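S-adenosylmethionine-dependent methyltransferase (Clostridium acetobutylicum, PDB 1Y8C) probably transfers a methyl group from S-adenosylmethionine to an acceptor that is not identified. Local coordinates at residues G136-K147 / K233-L244. Residues are numbered along the deposited sequence; the frame is centred on the assembly and turned at random.
Sequences GVFIFDINSYYK and KFTERITYLVKL
Phe140 and Tyr240 face each other as a hydrogen-bonded pair of the antiparallel strands 136-143 and 237-244. Their rings are almost parallel, planes at 8°, but offset, with little overlap; instead Tyr240 CB sits over one face of the Phe140 ring, a CH-pi contact 3.9 Å from the centroid. Phe140 reaches it because CG lies between its backbone N and carbonyl carbon (chi1 72°), which turns the ring toward strand 237-244, with CE2 and CZ against Tyr240 CB. On the same face of the sheet Phe138 and Val242 run side by side, CD2 to CG2 3.5 Å, and Ile142 CD1 meets the edge of the Tyr240 ring. The other face carries Ile139 and Leu241, alongside each other with CD1 to CD1 at 3.5 Å, and then a buried salt bridge. Arg237, extended to CD and bent at chi3, brings NH1 to Asp141 OD1 at 2.8 Å; the oxygen lies in the guanidinium plane, but the nitrogen comes from above the carboxylate, the two planes being 89° apart. Arg237 NH1 also pairs with Asp110 and NE with Asp17, while Asp141 OD2 bonds to the Tyr226 hydroxyl, partners that probably offset the buried charges. Past the strand, Ser144 caps helix 145-152: OG gives its proton to a lone pair of Thr235 O (2.6 Å) and accepts from Lys147 N (3.0 Å), tying the helix start to the loop before strand 237-244. Tyr146 then takes the edge of Phe234 on its ring face, a T-shaped pair with centroids 5.4 Å apart. The pairing joins the parallel, Rossmann-like part of the sheet to its antiparallel edge, with strand 104-107 beside 136-143 and strand 217-224 beside 237-244; helix 205-214 packs on Tyr240 and Val242, helix 20-32 on Ile139 and Leu241.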
# COMPACT_ATOMS: atom_id res chain seq x y z
N GLY A 136 16.99 -8.60 6.19
CA GLY A 136 16.15 -7.89 5.24
C GLY A 136 15.20 -6.91 5.93
O GLY A 136 14.96 -7.01 7.14
N VAL A 137 14.64 -5.98 5.16
CA VAL A 137 13.73 -4.98 5.71
C VAL A 137 12.33 -5.06 5.10
O VAL A 137 12.18 -5.37 3.92
CB VAL A 137 14.29 -3.55 5.49
CG1 VAL A 137 13.32 -2.51 6.03
CG2 VAL A 137 15.63 -3.41 6.20
N PHE A 138 11.32 -4.79 5.93
CA PHE A 138 9.92 -4.80 5.50
C PHE A 138 9.30 -3.44 5.81
O PHE A 138 9.24 -3.02 6.96
CB PHE A 138 9.14 -5.91 6.22
CG PHE A 138 7.64 -5.84 6.00
CD1 PHE A 138 7.11 -5.46 4.76
CD2 PHE A 138 6.76 -6.19 7.03
CE1 PHE A 138 5.73 -5.41 4.54
CE2 PHE A 138 5.37 -6.15 6.83
CZ PHE A 138 4.85 -5.76 5.58
N ILE A 139 8.85 -2.76 4.76
CA ILE A 139 8.25 -1.43 4.88
C ILE A 139 6.79 -1.41 4.42
O ILE A 139 6.47 -1.83 3.31
CB ILE A 139 9.08 -0.40 4.07
CG1 ILE A 139 10.51 -0.37 4.60
CG2 ILE A 139 8.46 0.97 4.16
CD1 ILE A 139 11.44 0.58 3.88
N PHE A 140 5.90 -0.91 5.28
CA PHE A 140 4.48 -0.83 4.94
C PHE A 140 3.84 0.34 5.67
O PHE A 140 4.36 0.80 6.69
CB PHE A 140 3.77 -2.12 5.34
CG PHE A 140 3.60 -2.30 6.83
CD1 PHE A 140 2.40 -1.96 7.45
CD2 PHE A 140 4.62 -2.83 7.60
CE1 PHE A 140 2.24 -2.15 8.83
CE2 PHE A 140 4.46 -3.02 8.99
CZ PHE A 140 3.27 -2.68 9.60
N ASP A 141 2.72 0.84 5.16
CA ASP A 141 2.05 1.94 5.82
C ASP A 141 0.60 1.62 6.05
O ASP A 141 0.04 0.71 5.44
CB ASP A 141 2.16 3.23 5.00
CG ASP A 141 1.35 3.17 3.72
OD1 ASP A 141 0.10 3.19 3.78
OD2 ASP A 141 1.98 3.11 2.65
N ILE A 142 -0.02 2.39 6.93
CA ILE A 142 -1.43 2.21 7.22
C ILE A 142 -2.05 3.57 7.46
O ILE A 142 -1.35 4.55 7.74
CB ILE A 142 -1.65 1.37 8.49
CG1 ILE A 142 -1.19 2.16 9.73
CG2 ILE A 142 -0.91 0.04 8.37
CD1 ILE A 142 -1.54 1.50 11.05
N ASN A 143 -3.37 3.64 7.32
CA ASN A 143 -4.06 4.87 7.60
C ASN A 143 -4.19 4.78 9.10
O ASN A 143 -4.46 3.70 9.64
CB ASN A 143 -5.43 4.92 6.92
CG ASN A 143 -5.35 5.44 5.49
OD1 ASN A 143 -4.64 6.40 5.21
ND2 ASN A 143 -6.10 4.83 4.59
N SER A 144 -3.96 5.90 9.77
CA SER A 144 -4.02 5.95 11.22
C SER A 144 -5.43 5.77 11.72
O SER A 144 -6.41 5.98 10.99
CB SER A 144 -3.49 7.28 11.71
OG SER A 144 -4.36 8.31 11.32
N TYR A 145 -5.55 5.37 12.98
CA TYR A 145 -6.85 5.17 13.58
C TYR A 145 -7.62 6.49 13.59
O TYR A 145 -8.83 6.50 13.44
CB TYR A 145 -6.69 4.67 15.01
CG TYR A 145 -7.99 4.30 15.65
CD1 TYR A 145 -8.50 3.00 15.55
CD2 TYR A 145 -8.75 5.26 16.31
CE1 TYR A 145 -9.74 2.67 16.09
CE2 TYR A 145 -9.99 4.94 16.86
CZ TYR A 145 -10.48 3.65 16.75
OH TYR A 145 -11.70 3.35 17.29
N TYR A 146 -6.91 7.59 13.77
CA TYR A 146 -7.56 8.89 13.81
C TYR A 146 -8.09 9.29 12.45
O TYR A 146 -9.16 9.89 12.35
CB TYR A 146 -6.57 9.94 14.30
CG TYR A 146 -7.17 11.32 14.44
CD1 TYR A 146 -7.97 11.65 15.54
CD2 TYR A 146 -6.92 12.31 13.49
CE1 TYR A 146 -8.51 12.93 15.68
CE2 TYR A 146 -7.45 13.58 13.61
CZ TYR A 146 -8.23 13.89 14.71
OH TYR A 146 -8.71 15.16 14.83
N LYS A 147 -7.34 8.95 11.41
CA LYS A 147 -7.72 9.29 10.05
C LYS A 147 -9.02 8.60 9.63
O LYS A 147 -9.91 9.23 9.07
CB LYS A 147 -6.58 8.89 9.11
CG LYS A 147 -6.56 9.62 7.79
CD LYS A 147 -7.37 8.90 6.75
CE LYS A 147 -7.06 9.45 5.37
NZ LYS A 147 -7.29 10.92 5.32
N LYS A 233 -0.23 12.54 17.61
CA LYS A 233 -1.65 12.36 17.82
C LYS A 233 -2.53 12.51 16.59
O LYS A 233 -3.53 11.80 16.45
CB LYS A 233 -2.12 13.34 18.90
CG LYS A 233 -3.56 13.18 19.30
CD LYS A 233 -3.91 14.05 20.49
CE LYS A 233 -5.33 13.76 20.95
NZ LYS A 233 -5.72 14.51 22.18
N PHE A 234 -2.19 13.42 15.69
CA PHE A 234 -3.03 13.63 14.52
C PHE A 234 -2.49 13.09 13.20
O PHE A 234 -3.06 13.35 12.14
CB PHE A 234 -3.33 15.12 14.37
CG PHE A 234 -3.90 15.75 15.60
CD1 PHE A 234 -3.12 16.57 16.41
CD2 PHE A 234 -5.22 15.52 15.97
CE1 PHE A 234 -3.64 17.17 17.56
CE2 PHE A 234 -5.75 16.11 17.11
CZ PHE A 234 -4.96 16.94 17.91
N THR A 235 -1.40 12.33 13.27
CA THR A 235 -0.80 11.75 12.06
C THR A 235 -1.86 10.97 11.28
O THR A 235 -2.65 10.25 11.86
CB THR A 235 0.34 10.82 12.43
OG1 THR A 235 1.34 11.56 13.14
CG2 THR A 235 0.97 10.22 11.17
N GLU A 236 -1.86 11.11 9.96
CA GLU A 236 -2.85 10.40 9.18
C GLU A 236 -2.34 9.14 8.52
O GLU A 236 -3.12 8.24 8.20
CB GLU A 236 -3.42 11.33 8.11
CG GLU A 236 -4.02 12.60 8.67
CD GLU A 236 -4.93 13.29 7.67
OE1 GLU A 236 -4.82 12.99 6.45
OE2 GLU A 236 -5.74 14.14 8.10
N ARG A 237 -1.03 9.05 8.30
CA ARG A 237 -0.46 7.88 7.65
C ARG A 237 0.83 7.47 8.34
O ARG A 237 1.81 8.21 8.34
CB ARG A 237 -0.20 8.16 6.17
CG ARG A 237 0.28 6.93 5.40
CD ARG A 237 0.50 7.20 3.92
NE ARG A 237 -0.71 7.55 3.21
CZ ARG A 237 -1.63 6.69 2.77
NH1 ARG A 237 -1.48 5.38 2.97
NH2 ARG A 237 -2.71 7.13 2.13
N ILE A 238 0.84 6.28 8.92
CA ILE A 238 2.00 5.79 9.63
C ILE A 238 2.83 4.82 8.81
O ILE A 238 2.32 3.84 8.27
CB ILE A 238 1.58 5.13 10.95
CG1 ILE A 238 0.89 6.18 11.85
CG2 ILE A 238 2.78 4.50 11.62
CD1 ILE A 238 0.25 5.65 13.12
N THR A 239 4.13 5.10 8.70
CA THR A 239 5.00 4.19 7.96
C THR A 239 5.87 3.39 8.91
O THR A 239 6.68 3.95 9.63
CB THR A 239 5.90 4.94 6.98
OG1 THR A 239 5.09 5.55 5.95
CG2 THR A 239 6.88 3.96 6.34
N TYR A 240 5.68 2.08 8.90
CA TYR A 240 6.46 1.18 9.74
C TYR A 240 7.63 0.59 8.96
O TYR A 240 7.55 0.33 7.76
CB TYR A 240 5.62 0.02 10.25
CG TYR A 240 4.71 0.32 11.41
CD1 TYR A 240 3.40 0.77 11.21
CD2 TYR A 240 5.14 0.13 12.72
CE1 TYR A 240 2.54 1.01 12.27
CE2 TYR A 240 4.29 0.36 13.80
CZ TYR A 240 2.99 0.80 13.57
OH TYR A 240 2.15 1.01 14.64
N LEU A 241 8.73 0.38 9.68
CA LEU A 241 9.93 -0.21 9.12
C LEU A 241 10.34 -1.32 10.08
O LEU A 241 10.74 -1.06 11.21
CB LEU A 241 11.02 0.84 9.04
CG LEU A 241 11.91 0.60 7.83
CD1 LEU A 241 12.07 1.91 7.07
CD2 LEU A 241 13.25 0.02 8.27
N VAL A 242 10.24 -2.57 9.62
CA VAL A 242 10.58 -3.71 10.45
C VAL A 242 11.54 -4.70 9.80
O VAL A 242 11.83 -4.61 8.60
CB VAL A 242 9.30 -4.47 10.88
CG1 VAL A 242 8.21 -3.47 11.25
CG2 VAL A 242 8.83 -5.38 9.76
N LYS A 243 12.03 -5.63 10.61
CA LYS A 243 12.95 -6.67 10.16
C LYS A 243 12.74 -7.94 10.97
O LYS A 243 12.00 -7.95 11.96
CB LYS A 243 14.41 -6.23 10.31
CG LYS A 243 14.84 -5.93 11.73
CD LYS A 243 16.34 -6.12 11.91
CE LYS A 243 17.17 -5.30 10.91
NZ LYS A 243 17.48 -6.00 9.62
N LEU A 244 13.39 -9.03 10.54
CA LEU A 244 13.27 -10.31 11.22
C LEU A 244 13.87 -10.24 12.60
O LEU A 244 15.05 -9.94 12.74
CB LEU A 244 13.98 -11.39 10.43
CG LEU A 244 13.11 -12.51 9.89
CD1 LEU A 244 11.89 -11.95 9.18
CD2 LEU A 244 13.96 -13.33 8.95